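Local structure of proline iminopeptidase (Streptomyces halstedii, 3WMR) at residues Val77-Leu82 against Gly129-Val134; Tyr120-Gln125 against Ser133-Arg138; Leu159-Arg164 against Pro270-Pro275; Ala167-Asp172 against Met195-Asp200; Pro257-Ile262 against His304-Asp309. The protein is an amidohydrolase with a hydrophobic tunnel for polyketide substrates, and probably releases the N-terminal proline from peptides. All coordinates share one frame; numbering follows the deposited sequence.

In the fold
The contacts run from the central sheet out to the helical layer above it. Contacts 1 and 2 share S133 and V134 on helix 127-137, and their centres lie 8 Å apart. Contact 5 is on the other face of the sheet and meets contact 2 where F123 CD1 is 3.7 Å from M307 CE. Contact 3 joins the core to the overlying helices. It touches contact 5 through V273 CG1 and I262 CG2, 3.7 Å apart, and contact 4 through M162 SD and F198 CZ, 3.6 Å apart. The predicted catalytic residues S126, D266 and H293 lie among them. L131 of contact 1 is about 8 Å from the bound 1-ethoxy-2-(2-ethoxyethoxy)ethane, side chain to ligand.

Contact 1 of 5, residues Val77-Leu82 against Gly129-Val134; sequences VHYDQL and GMLGSV
Q81 and L131 bring the two backbones closest, yet their CA atoms are still 11.3 Å apart. Segment 77-82 is the end of a strand that runs into a loop. Segment 129-134 is helical throughout. Only the side chains bridge the distance, and they bury a modest 63 Å² in all. L131 supplies the helix side. Its CG is anti to the backbone N (chi1 179°), which carries the CD2 methyl out toward the strand. Two polar groups stand beside this methyl. Y79 OH is 4.5 Å from L131 CD2, and Q81 OE1 is 4.4 Å from the same carbon. Both are loose packing contacts. The amide of Q81 is held by other residues: OE1 takes the indole N-H of W127, and NE2 gives to the carbonyl of H53. These bonds fix the turn of the amide next to L131. The ring of Y79 also packs against L107 and L110 of helix 100-113. Within the helix, G129 O accepts twice, from S133 N at 3.1 Å and from S133 OG at 2.9 Å. The contact loosely links helix 127-137 to the C-terminal end of strand 76-80 and the residue after it, within an alpha/beta hydrolase fold. That helix begins within the probable nucleophile elbow, and the side chain of the predicted nucleophile S126 is about 9 Å from that of Q81.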
# COMPACT_ATOMS: atom_id res chain seq x y z
N VAL A 77 -12.81 -0.12 -6.28
CA VAL A 77 -12.39 -1.48 -6.54
C VAL A 77 -11.29 -1.89 -5.56
O VAL A 77 -10.15 -1.38 -5.64
CB VAL A 77 -11.89 -1.67 -7.98
CG1 VAL A 77 -11.45 -3.11 -8.22
CG2 VAL A 77 -12.97 -1.25 -8.98
N HIS A 78 -11.65 -2.77 -4.61
CA HIS A 78 -10.66 -3.43 -3.75
C HIS A 78 -10.26 -4.73 -4.41
O HIS A 78 -11.09 -5.38 -5.05
CB HIS A 78 -11.22 -3.77 -2.37
CG HIS A 78 -11.41 -2.58 -1.48
ND1 HIS A 78 -12.50 -1.74 -1.58
CD2 HIS A 78 -10.67 -2.12 -0.44
CE1 HIS A 78 -12.41 -0.80 -0.65
NE2 HIS A 78 -11.31 -1.01 0.05
N TYR A 79 -8.99 -5.11 -4.28
CA TYR A 79 -8.57 -6.46 -4.67
C TYR A 79 -7.36 -6.99 -3.89
O TYR A 79 -6.57 -6.23 -3.34
CB TYR A 79 -8.33 -6.54 -6.18
CG TYR A 79 -6.97 -6.10 -6.70
CD1 TYR A 79 -6.71 -4.76 -6.99
CD2 TYR A 79 -5.97 -7.04 -6.98
CE1 TYR A 79 -5.48 -4.37 -7.51
CE2 TYR A 79 -4.73 -6.65 -7.49
CZ TYR A 79 -4.49 -5.31 -7.75
OH TYR A 79 -3.26 -4.90 -8.26
N ASP A 80 -7.26 -8.32 -3.84
CA ASP A 80 -6.13 -8.99 -3.20
C ASP A 80 -5.17 -9.40 -4.28
O ASP A 80 -5.53 -10.12 -5.20
CB ASP A 80 -6.58 -10.26 -2.48
CG ASP A 80 -7.37 -9.98 -1.23
OD1 ASP A 80 -7.29 -8.86 -0.68
OD2 ASP A 80 -8.08 -10.90 -0.82
N GLN A 81 -3.94 -8.93 -4.16
CA GLN A 81 -2.87 -9.32 -5.06
C GLN A 81 -2.53 -10.81 -4.95
O GLN A 81 -2.81 -11.46 -3.95
CB GLN A 81 -1.65 -8.43 -4.80
CG GLN A 81 -1.94 -6.98 -5.20
CD GLN A 81 -1.02 -5.97 -4.54
OE1 GLN A 81 0.19 -6.18 -4.44
NE2 GLN A 81 -1.60 -4.83 -4.15
N LEU A 82 -1.95 -11.35 -6.01
CA LEU A 82 -1.66 -12.79 -6.07
C LEU A 82 -0.76 -13.19 -4.93
O LEU A 82 0.23 -12.52 -4.65
CB LEU A 82 -0.98 -13.15 -7.39
CG LEU A 82 -0.72 -14.64 -7.63
CD1 LEU A 82 -2.04 -15.38 -7.87
CD2 LEU A 82 0.22 -14.84 -8.81
N GLY A 129 1.57 2.00 -3.64
CA GLY A 129 1.90 3.30 -4.20
C GLY A 129 3.14 3.21 -5.08
O GLY A 129 3.27 3.97 -6.04
N MET A 130 4.04 2.29 -4.75
CA MET A 130 5.25 2.07 -5.55
C MET A 130 4.90 1.34 -6.85
O MET A 130 5.39 1.70 -7.94
CB MET A 130 6.32 1.29 -4.76
CG MET A 130 6.76 1.99 -3.47
SD MET A 130 8.02 1.12 -2.54
CE MET A 130 9.52 1.68 -3.36
N LEU A 131 4.11 0.28 -6.72
CA LEU A 131 3.51 -0.43 -7.86
C LEU A 131 2.71 0.54 -8.74
O LEU A 131 2.90 0.58 -9.96
CB LEU A 131 2.62 -1.59 -7.36
CG LEU A 131 1.89 -2.43 -8.43
CD1 LEU A 131 2.89 -3.14 -9.33
CD2 LEU A 131 0.94 -3.44 -7.81
N GLY A 132 1.83 1.33 -8.12
CA GLY A 132 1.07 2.35 -8.86
C GLY A 132 1.94 3.29 -9.67
O GLY A 132 1.59 3.64 -10.80
N SER A 133 3.09 3.69 -9.11
CA SER A 133 4.00 4.61 -9.79
C SER A 133 4.63 3.95 -11.02
O SER A 133 4.77 4.58 -12.07
CB SER A 133 5.11 5.07 -8.86
OG SER A 133 4.59 5.81 -7.78
N VAL A 134 5.02 2.69 -10.86
CA VAL A 134 5.61 1.93 -11.98
C VAL A 134 4.59 1.81 -13.11
O VAL A 134 4.88 2.06 -14.29
CB VAL A 134 6.07 0.52 -11.51
CG1 VAL A 134 6.55 -0.32 -12.68
CG2 VAL A 134 7.17 0.64 -10.47

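Contact 2 of 5, residues Tyr120-Gln125 against Ser133-Arg138; sequences YVLFGQ and SVHAAR
Y120 starts the strand and meets H135 on the helix that follows it. The two elements open a beta-alpha-beta unit: strand 120-125, helix 127-137, strand 143-149. Y120 CG sits between the backbone N and the carbonyl carbon (chi1 62°), and the ring reaches toward the helix. Y120 OH and H135 NE2 form a hydrogen bond of 2.7 Å. Either atom could be the donor. NE2 lies at the edge of the tyrosine ring, and the hydroxyl lies at the edge of the imidazole, close to its plane. The rings meet rim to rim, with their planes at 70°, and do not stack. H135 comes from the opposite direction, its CG anti to the backbone N (chi1 178°). A phenylalanine in place of H135 would probably leave the buried hydroxyl of Y120 without this hydrogen-bond mate. L107 and D108 of helix 100-113 also touch H135. Two residues on, the side chains of L122 and H135 cross at about a right angle. F123 turns to the other side of the sheet, where it packs on M307. G124 and Q125 open the probable nucleophile elbow, which holds the predicted nucleophile S126. The closest carbon-to-carbon approach between strand and helix is back at L122, whose CD1 methyl is 3.5 Å from H135 CD2.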
# COMPACT_ATOMS: atom_id res chain seq x y z
N TYR A 120 -9.86 5.05 -15.34
CA TYR A 120 -9.67 4.65 -13.94
C TYR A 120 -8.71 5.60 -13.22
O TYR A 120 -7.93 6.29 -13.87
CB TYR A 120 -9.20 3.19 -13.83
CG TYR A 120 -7.85 2.90 -14.48
CD1 TYR A 120 -7.74 2.78 -15.85
CD2 TYR A 120 -6.70 2.75 -13.72
CE1 TYR A 120 -6.51 2.54 -16.47
CE2 TYR A 120 -5.45 2.51 -14.32
CZ TYR A 120 -5.37 2.41 -15.70
OH TYR A 120 -4.14 2.15 -16.31
N VAL A 121 -8.83 5.66 -11.90
CA VAL A 121 -7.91 6.38 -11.03
C VAL A 121 -7.22 5.33 -10.16
O VAL A 121 -7.85 4.33 -9.81
CB VAL A 121 -8.66 7.43 -10.18
CG1 VAL A 121 -7.74 8.22 -9.26
CG2 VAL A 121 -9.43 8.38 -11.09
N LEU A 122 -5.93 5.49 -9.88
CA LEU A 122 -5.23 4.56 -8.99
C LEU A 122 -4.89 5.21 -7.66
O LEU A 122 -4.37 6.34 -7.61
CB LEU A 122 -3.92 4.05 -9.61
CG LEU A 122 -3.91 3.10 -10.81
CD1 LEU A 122 -2.46 2.71 -11.07
CD2 LEU A 122 -4.75 1.86 -10.56
N PHE A 123 -5.20 4.49 -6.57
CA PHE A 123 -4.76 4.84 -5.21
C PHE A 123 -3.88 3.69 -4.76
O PHE A 123 -4.31 2.53 -4.75
CB PHE A 123 -5.97 4.97 -4.29
CG PHE A 123 -5.63 5.20 -2.84
CD1 PHE A 123 -5.56 6.48 -2.33
CD2 PHE A 123 -5.41 4.13 -1.99
CE1 PHE A 123 -5.27 6.68 -0.99
CE2 PHE A 123 -5.14 4.32 -0.63
CZ PHE A 123 -5.07 5.60 -0.13
N GLY A 124 -2.64 3.98 -4.41
CA GLY A 124 -1.71 2.93 -4.03
C GLY A 124 -1.20 3.26 -2.65
O GLY A 124 -0.65 4.33 -2.45
N GLN A 125 -1.42 2.36 -1.70
CA GLN A 125 -1.02 2.56 -0.31
C GLN A 125 0.20 1.71 0.02
O GLN A 125 0.18 0.52 -0.24
CB GLN A 125 -2.20 2.17 0.60
CG GLN A 125 -2.18 2.83 1.96
CD GLN A 125 -1.33 2.10 2.96
OE1 GLN A 125 -0.96 0.96 2.76
NE2 GLN A 125 -1.04 2.76 4.09
N SER A 133 3.09 3.69 -9.11
CA SER A 133 4.00 4.61 -9.79
C SER A 133 4.63 3.95 -11.02
O SER A 133 4.77 4.58 -12.07
CB SER A 133 5.11 5.07 -8.86
OG SER A 133 4.59 5.81 -7.78
N VAL A 134 5.02 2.69 -10.86
CA VAL A 134 5.61 1.93 -11.98
C VAL A 134 4.59 1.81 -13.11
O VAL A 134 4.88 2.06 -14.29
CB VAL A 134 6.07 0.52 -11.51
CG1 VAL A 134 6.55 -0.32 -12.68
CG2 VAL A 134 7.17 0.64 -10.47
N HIS A 135 3.37 1.43 -12.75
CA HIS A 135 2.26 1.39 -13.69
C HIS A 135 2.01 2.75 -14.38
O HIS A 135 1.90 2.79 -15.60
CB HIS A 135 1.02 0.94 -12.96
CG HIS A 135 -0.20 0.90 -13.81
ND1 HIS A 135 -0.65 -0.26 -14.41
CD2 HIS A 135 -1.07 1.87 -14.16
CE1 HIS A 135 -1.75 0.00 -15.09
NE2 HIS A 135 -2.02 1.29 -14.96
N ALA A 136 1.94 3.84 -13.61
CA ALA A 136 1.70 5.17 -14.17
C ALA A 136 2.84 5.64 -15.09
O ALA A 136 2.61 6.44 -16.00
CB ALA A 136 1.48 6.18 -13.06
N ALA A 137 4.05 5.14 -14.86
CA ALA A 137 5.22 5.59 -15.59
C ALA A 137 5.25 5.04 -17.02
O ALA A 137 5.91 5.59 -17.88
CB ALA A 137 6.49 5.21 -14.85
N ARG A 138 4.48 3.99 -17.27
CA ARG A 138 4.29 3.45 -18.61
C ARG A 138 3.25 4.22 -19.41
O ARG A 138 3.01 3.90 -20.57
CB ARG A 138 3.89 1.98 -18.52
CG ARG A 138 4.90 1.18 -17.74
CD ARG A 138 4.53 -0.29 -17.65
NE ARG A 138 5.60 -1.20 -17.20
CZ ARG A 138 6.62 -0.92 -16.37
NH1 ARG A 138 6.80 0.27 -15.80
NH2 ARG A 138 7.48 -1.90 -16.08

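Contact 3 of 5, residues Leu159-Arg164 against Pro270-Pro275; sequences LQEMAR and PATVKP
E161 OE1 is gripped from several sides and is tied through a water to A271. R164 NH2 donates to it at 2.9 Å, from above the carboxylate plane. The water donates to E161 OE1 at 3.0 Å and accepts from A271 N, so it carries the link across to the second helix. T269, just before that helix, also bonds to OE1 through its hydroxyl. The other oxygen, E161 OE2, accepts from R164 NE at 3.1 Å, on the syn side but 34° out of the carboxylate plane. R164 thus holds the carboxylate side-on, with both oxygens close to the guanidinium plane. This salt bridge lies within helix 155-166. That helix belongs to the helices between core strands 143-149 and 258-263, where S33 peptidases probably carry their helical cap. Helix 270-279 belongs to the alpha/beta hydrolase core, so the contact joins cap to core. The rest is van der Waals packing. E161 bends at chi2 (-69°), which lays its carboxylate over the A271 methyl, with OE1 3.6 Å from A271 CB. With an alanine here, R164 is likely to lose its carboxylate partner and the water its hold on the first helix. The apolar part is E161 CG, 3.9 Å from T272 CG2. The hydroxyl of T272 turns to the carbonyl of T269. The side chain of T272 is about 7 Å from that of D266, a predicted active-site residue.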
# COMPACT_ATOMS: atom_id res chain seq x y z
N LEU A 159 14.90 2.45 4.59
CA LEU A 159 15.76 1.86 5.61
C LEU A 159 16.60 2.88 6.37
O LEU A 159 16.81 2.72 7.57
CB LEU A 159 16.62 0.72 5.05
CG LEU A 159 15.88 -0.61 4.94
CD1 LEU A 159 16.72 -1.63 4.17
CD2 LEU A 159 15.50 -1.13 6.32
N GLN A 160 17.07 3.93 5.71
CA GLN A 160 17.75 5.03 6.43
C GLN A 160 16.82 5.71 7.43
O GLN A 160 17.19 6.00 8.59
CB GLN A 160 18.32 6.05 5.44
CG GLN A 160 19.46 5.46 4.65
CD GLN A 160 19.87 6.24 3.42
OE1 GLN A 160 19.12 7.05 2.88
NE2 GLN A 160 21.09 5.97 2.95
N GLU A 161 15.60 5.96 7.00
CA GLU A 161 14.63 6.62 7.85
C GLU A 161 14.17 5.72 9.01
O GLU A 161 13.96 6.22 10.11
CB GLU A 161 13.46 7.17 7.02
CG GLU A 161 13.86 8.40 6.21
CD GLU A 161 14.13 9.60 7.10
OE1 GLU A 161 13.16 10.27 7.54
OE2 GLU A 161 15.32 9.87 7.38
N MET A 162 14.06 4.41 8.78
CA MET A 162 13.76 3.47 9.86
C MET A 162 14.81 3.55 10.98
O MET A 162 14.47 3.58 12.16
CB MET A 162 13.70 2.04 9.35
CG MET A 162 12.57 1.71 8.38
SD MET A 162 10.91 2.25 8.88
CE MET A 162 10.77 3.82 8.03
N ALA A 163 16.09 3.58 10.60
CA ALA A 163 17.17 3.71 11.56
C ALA A 163 17.03 5.02 12.35
O ALA A 163 17.26 5.05 13.56
CB ALA A 163 18.53 3.66 10.85
N ARG A 164 16.62 6.08 11.68
CA ARG A 164 16.41 7.36 12.35
C ARG A 164 15.28 7.26 13.38
O ARG A 164 15.44 7.63 14.55
CB ARG A 164 16.12 8.45 11.31
CG ARG A 164 16.27 9.86 11.86
CD ARG A 164 16.03 10.92 10.78
NE ARG A 164 14.68 10.82 10.21
CZ ARG A 164 13.56 11.20 10.82
NH1 ARG A 164 13.57 11.70 12.04
NH2 ARG A 164 12.40 11.05 10.19
N PRO A 270 8.55 12.37 5.49
CA PRO A 270 8.75 13.38 4.46
C PRO A 270 9.97 13.11 3.58
O PRO A 270 9.91 13.31 2.37
CB PRO A 270 8.91 14.66 5.26
CG PRO A 270 7.95 14.46 6.39
CD PRO A 270 8.09 13.00 6.75
N ALA A 271 11.05 12.62 4.19
CA ALA A 271 12.24 12.23 3.42
C ALA A 271 12.01 11.08 2.42
O ALA A 271 12.61 11.07 1.34
CB ALA A 271 13.39 11.87 4.37
N THR A 272 11.17 10.13 2.78
CA THR A 272 10.94 8.95 1.90
C THR A 272 10.12 9.33 0.68
O THR A 272 10.29 8.73 -0.38
CB THR A 272 10.20 7.78 2.60
OG1 THR A 272 8.88 8.19 2.99
CG2 THR A 272 10.96 7.28 3.81
N VAL A 273 9.26 10.34 0.81
CA VAL A 273 8.41 10.77 -0.30
C VAL A 273 8.97 11.96 -1.09
O VAL A 273 8.40 12.35 -2.10
CB VAL A 273 6.97 11.09 0.17
CG1 VAL A 273 6.36 9.89 0.87
CG2 VAL A 273 6.92 12.31 1.06
N LYS A 274 10.09 12.51 -0.66
CA LYS A 274 10.66 13.69 -1.32
C LYS A 274 10.95 13.50 -2.81
O LYS A 274 10.68 14.42 -3.60
CB LYS A 274 11.93 14.17 -0.58
CG LYS A 274 12.35 15.59 -0.94
CD LYS A 274 13.16 16.21 0.19
CE LYS A 274 13.56 17.65 -0.11
NZ LYS A 274 14.27 17.77 -1.42
N PRO A 275 11.46 12.32 -3.22
CA PRO A 275 11.64 12.13 -4.65
C PRO A 275 10.33 12.27 -5.47
O PRO A 275 10.41 12.71 -6.60
CB PRO A 275 12.22 10.72 -4.74
CG PRO A 275 12.90 10.51 -3.44
CD PRO A 275 11.97 11.16 -2.46
O HOH W 1 11.94 12.95 7.07

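Contact 4 of 5, residues Ala167-Asp172 against Met195-Asp200; sequences ALLPPD and MRAFYD
L169 has its CG beside the backbone N and anti to the carbonyl carbon (chi1 -66°), and the chain then extends (chi2 174°), which sends CD2 onto A197 and CD1 to F198. F198 CG is anti to its own backbone N (chi1 -179°), and the ring lies to one side of the leucine. The contact is thus one leucine set on the surface of a helix. L169 CD2 does most of the touching. L169 CD2 lies 3.8 Å from the carbonyl oxygen A197 O. L169 CD2 is also 4.4 Å from A197 CB and 4.3 Å from F198 N. L169 CD1 is 4.4 Å from F198 CB, and it stands at the edge of the phenyl ring, near its plane. No hydrogen bond crosses the contact. The two backbones come closest at L169 and F198, whose CA atoms are 7.4 Å apart. P170 follows at the N-cap position of helix 171-183. The region probably forms part of the helical cap over the alpha/beta hydrolase core. The side chain of F198 is about 8 Å from those of H293 and D266, both predicted active-site residues. L169 also packs on L177 of helix 171-183, and A197 on V173 of the same helix. The ring of F198 meets those of F236 and H202. F198 also touches M162 and L165 of helix 155-166, which puts helix 189-202 against helices 155-166 and 171-183.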
# COMPACT_ATOMS: atom_id res chain seq x y z
N ALA A 167 16.15 4.97 16.40
CA ALA A 167 16.99 5.72 17.35
C ALA A 167 16.21 6.64 18.30
O ALA A 167 16.76 7.10 19.30
CB ALA A 167 18.05 6.54 16.60
N LEU A 168 14.95 6.94 17.99
CA LEU A 168 14.08 7.75 18.88
C LEU A 168 13.22 6.89 19.81
O LEU A 168 12.50 7.41 20.66
CB LEU A 168 13.17 8.67 18.05
CG LEU A 168 13.91 9.73 17.22
CD1 LEU A 168 12.99 10.35 16.19
CD2 LEU A 168 14.52 10.81 18.12
N LEU A 169 13.30 5.57 19.66
CA LEU A 169 12.65 4.66 20.60
C LEU A 169 13.43 4.60 21.91
O LEU A 169 14.60 4.99 21.93
CB LEU A 169 12.56 3.25 20.00
CG LEU A 169 11.66 3.12 18.78
CD1 LEU A 169 11.80 1.73 18.20
CD2 LEU A 169 10.20 3.40 19.13
N PRO A 170 12.80 4.11 22.99
CA PRO A 170 13.54 3.91 24.24
C PRO A 170 14.76 2.99 24.06
O PRO A 170 14.71 2.06 23.25
CB PRO A 170 12.51 3.26 25.18
CG PRO A 170 11.19 3.66 24.61
CD PRO A 170 11.38 3.74 23.13
N PRO A 171 15.85 3.26 24.79
CA PRO A 171 17.06 2.44 24.62
C PRO A 171 16.81 0.93 24.74
O PRO A 171 17.31 0.17 23.91
CB PRO A 171 17.98 2.95 25.73
CG PRO A 171 17.58 4.39 25.88
CD PRO A 171 16.09 4.39 25.71
N ASP A 172 16.03 0.50 25.72
CA ASP A 172 15.75 -0.93 25.91
C ASP A 172 15.02 -1.55 24.72
O ASP A 172 15.26 -2.71 24.38
CB ASP A 172 14.99 -1.21 27.23
CG ASP A 172 13.55 -0.70 27.22
OD1 ASP A 172 13.33 0.47 26.82
OD2 ASP A 172 12.64 -1.45 27.64
N MET A 195 8.55 -4.25 18.67
CA MET A 195 7.99 -3.85 17.37
C MET A 195 6.75 -2.98 17.54
O MET A 195 6.52 -2.06 16.76
CB MET A 195 7.63 -5.10 16.56
CG MET A 195 7.19 -4.85 15.12
SD MET A 195 6.14 -6.18 14.48
CE MET A 195 4.60 -5.70 15.27
N ARG A 196 5.97 -3.27 18.58
CA ARG A 196 4.74 -2.51 18.88
C ARG A 196 5.00 -1.10 19.35
O ARG A 196 4.23 -0.19 19.05
CB ARG A 196 3.90 -3.26 19.93
CG ARG A 196 3.19 -4.45 19.34
CD ARG A 196 1.84 -4.03 18.81
NE ARG A 196 1.07 -3.52 19.94
CZ ARG A 196 0.13 -2.59 19.88
NH1 ARG A 196 -0.20 -2.04 18.73
NH2 ARG A 196 -0.47 -2.22 21.00
N ALA A 197 6.07 -0.89 20.10
CA ALA A 197 6.49 0.46 20.39
C ALA A 197 6.72 1.27 19.09
O ALA A 197 6.50 2.48 19.09
CB ALA A 197 7.75 0.46 21.26
N PHE A 198 7.16 0.63 18.00
CA PHE A 198 7.33 1.35 16.71
C PHE A 198 5.98 1.50 16.03
O PHE A 198 5.63 2.58 15.59
CB PHE A 198 8.34 0.62 15.78
CG PHE A 198 8.58 1.31 14.46
CD1 PHE A 198 7.70 1.16 13.39
CD2 PHE A 198 9.73 2.08 14.26
CE1 PHE A 198 7.95 1.78 12.16
CE2 PHE A 198 9.98 2.70 13.05
CZ PHE A 198 9.10 2.54 12.00
N TYR A 199 5.21 0.42 15.95
CA TYR A 199 3.94 0.44 15.22
C TYR A 199 2.99 1.45 15.85
O TYR A 199 2.34 2.22 15.14
CB TYR A 199 3.29 -0.95 15.15
CG TYR A 199 3.77 -1.86 14.00
CD1 TYR A 199 5.12 -2.05 13.74
CD2 TYR A 199 2.85 -2.57 13.22
CE1 TYR A 199 5.55 -2.89 12.70
CE2 TYR A 199 3.26 -3.42 12.20
CZ TYR A 199 4.61 -3.57 11.94
OH TYR A 199 4.99 -4.42 10.94
N ASP A 200 2.93 1.47 17.18
CA ASP A 200 2.05 2.38 17.90
C ASP A 200 2.37 3.85 17.59
O ASP A 200 1.51 4.69 17.76
CB ASP A 200 2.11 2.17 19.42
CG ASP A 200 1.66 0.78 19.85
OD1 ASP A 200 1.01 0.07 19.07
OD2 ASP A 200 1.95 0.40 21.01

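Contact 5 of 5, residues Pro257-Ile262 against His304-Asp309; sequences PTMVLI and HEVMID
No flat group takes part where M259 and L261 meet V306 and M307. The ring of H304 lies apart from the strand, with I308 CG1 3.5 Å above one of its faces and offset toward the rim. The contact is plain packing of a helix on the sheet of an alpha/beta hydrolase. The short axes of strand 258-262 and helix 304-309 run antiparallel, at 172°, and come within 11.0 Å of each other. M259 and L261 are alternate strand residues that point toward the helix. V260, between them, faces the other way and packs on V273 and F276 of helix 270-279. The strand therefore has a helix on both faces. M259 is extended as far as its sulfur and bends only at chi3 (51°), which turns the methyl CE toward M307. M259 SD lies 3.9 Å from V306 CG1, and the two side chains cross obliquely. M259 CE is also 3.9 Å from M307 SD. M307 folds at chi2 and chi3, and its side chain reaches F123 of strand 120-125, two places over in the sheet. A polar tie adds to the packing: P257 O accepts from the hydroxyl of Y310 on the same helix. The side chain of L261 is about 7 Å from that of D266, a predicted active-site residue. L261 and V306 reach toward each other tip to tip, L261 CD1 3.6 Å from V306 CG1.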
# COMPACT_ATOMS: atom_id res chain seq x y z
N PRO A 257 -1.93 13.88 -13.02
CA PRO A 257 -1.82 14.55 -11.75
C PRO A 257 -1.75 13.52 -10.61
O PRO A 257 -2.58 12.60 -10.52
CB PRO A 257 -3.10 15.41 -11.67
CG PRO A 257 -3.88 15.14 -12.90
CD PRO A 257 -3.28 13.97 -13.60
N THR A 258 -0.75 13.71 -9.77
CA THR A 258 -0.39 12.77 -8.73
C THR A 258 -0.53 13.46 -7.38
O THR A 258 -0.22 14.65 -7.25
CB THR A 258 1.05 12.26 -8.95
OG1 THR A 258 1.11 11.58 -10.22
CG2 THR A 258 1.46 11.30 -7.83
N MET A 259 -1.02 12.72 -6.38
CA MET A 259 -1.09 13.26 -5.02
C MET A 259 -0.27 12.39 -4.06
O MET A 259 -0.45 11.16 -4.04
CB MET A 259 -2.53 13.36 -4.49
CG MET A 259 -2.60 13.93 -3.08
SD MET A 259 -4.24 14.38 -2.44
CE MET A 259 -5.12 12.86 -2.78
N VAL A 260 0.63 13.02 -3.30
CA VAL A 260 1.35 12.36 -2.22
C VAL A 260 0.61 12.65 -0.92
O VAL A 260 0.40 13.82 -0.59
CB VAL A 260 2.79 12.86 -2.10
CG1 VAL A 260 3.49 12.21 -0.90
CG2 VAL A 260 3.56 12.59 -3.39
N LEU A 261 0.21 11.60 -0.22
CA LEU A 261 -0.55 11.72 1.01
C LEU A 261 0.12 10.85 2.05
O LEU A 261 0.22 9.64 1.86
CB LEU A 261 -2.00 11.27 0.81
CG LEU A 261 -2.98 11.52 1.97
CD1 LEU A 261 -4.37 11.76 1.40
CD2 LEU A 261 -3.03 10.38 2.98
N ILE A 262 0.60 11.48 3.12
CA ILE A 262 1.22 10.76 4.22
C ILE A 262 0.64 11.29 5.53
O ILE A 262 -0.05 12.34 5.56
CB ILE A 262 2.76 10.91 4.23
CG1 ILE A 262 3.16 12.39 4.35
CG2 ILE A 262 3.38 10.32 2.96
CD1 ILE A 262 4.63 12.61 4.60
N HIS A 304 -11.06 11.23 3.90
CA HIS A 304 -12.17 11.27 2.95
C HIS A 304 -12.26 12.62 2.25
O HIS A 304 -12.31 12.67 1.02
CB HIS A 304 -13.49 10.96 3.66
CG HIS A 304 -14.69 11.08 2.79
ND1 HIS A 304 -15.26 10.00 2.14
CD2 HIS A 304 -15.45 12.16 2.45
CE1 HIS A 304 -16.31 10.41 1.45
NE2 HIS A 304 -16.44 11.71 1.62
N GLU A 305 -12.30 13.71 3.02
CA GLU A 305 -12.33 15.07 2.45
C GLU A 305 -11.17 15.32 1.48
O GLU A 305 -11.35 15.91 0.42
CB GLU A 305 -12.30 16.13 3.56
CG GLU A 305 -13.58 16.26 4.36
CD GLU A 305 -13.43 17.17 5.59
OE1 GLU A 305 -12.30 17.66 5.86
OE2 GLU A 305 -14.45 17.39 6.29
N VAL A 306 -9.97 14.89 1.86
CA VAL A 306 -8.79 15.14 1.04
C VAL A 306 -8.90 14.38 -0.27
O VAL A 306 -8.71 14.95 -1.33
CB VAL A 306 -7.49 14.78 1.79
CG1 VAL A 306 -6.29 14.78 0.84
CG2 VAL A 306 -7.26 15.77 2.91
N MET A 307 -9.27 13.11 -0.18
CA MET A 307 -9.47 12.28 -1.35
C MET A 307 -10.54 12.83 -2.29
O MET A 307 -10.30 13.00 -3.49
CB MET A 307 -9.82 10.85 -0.94
CG MET A 307 -8.61 10.04 -0.47
SD MET A 307 -7.37 9.82 -1.77
CE MET A 307 -8.29 8.88 -2.97
N ILE A 308 -11.71 13.15 -1.76
CA ILE A 308 -12.79 13.68 -2.60
C ILE A 308 -12.37 14.97 -3.31
O ILE A 308 -12.67 15.15 -4.50
CB ILE A 308 -14.08 13.92 -1.78
CG1 ILE A 308 -14.64 12.59 -1.29
CG2 ILE A 308 -15.12 14.65 -2.62
CD1 ILE A 308 -14.96 11.59 -2.38
N ASP A 309 -11.69 15.86 -2.59
CA ASP A 309 -11.17 17.12 -3.15
C ASP A 309 -10.22 16.85 -4.34
O ASP A 309 -10.34 17.47 -5.40
CB ASP A 309 -10.46 17.90 -2.05
CG ASP A 309 -10.07 19.30 -2.48
OD1 ASP A 309 -10.88 20.23 -2.26
OD2 ASP A 309 -8.96 19.47 -3.05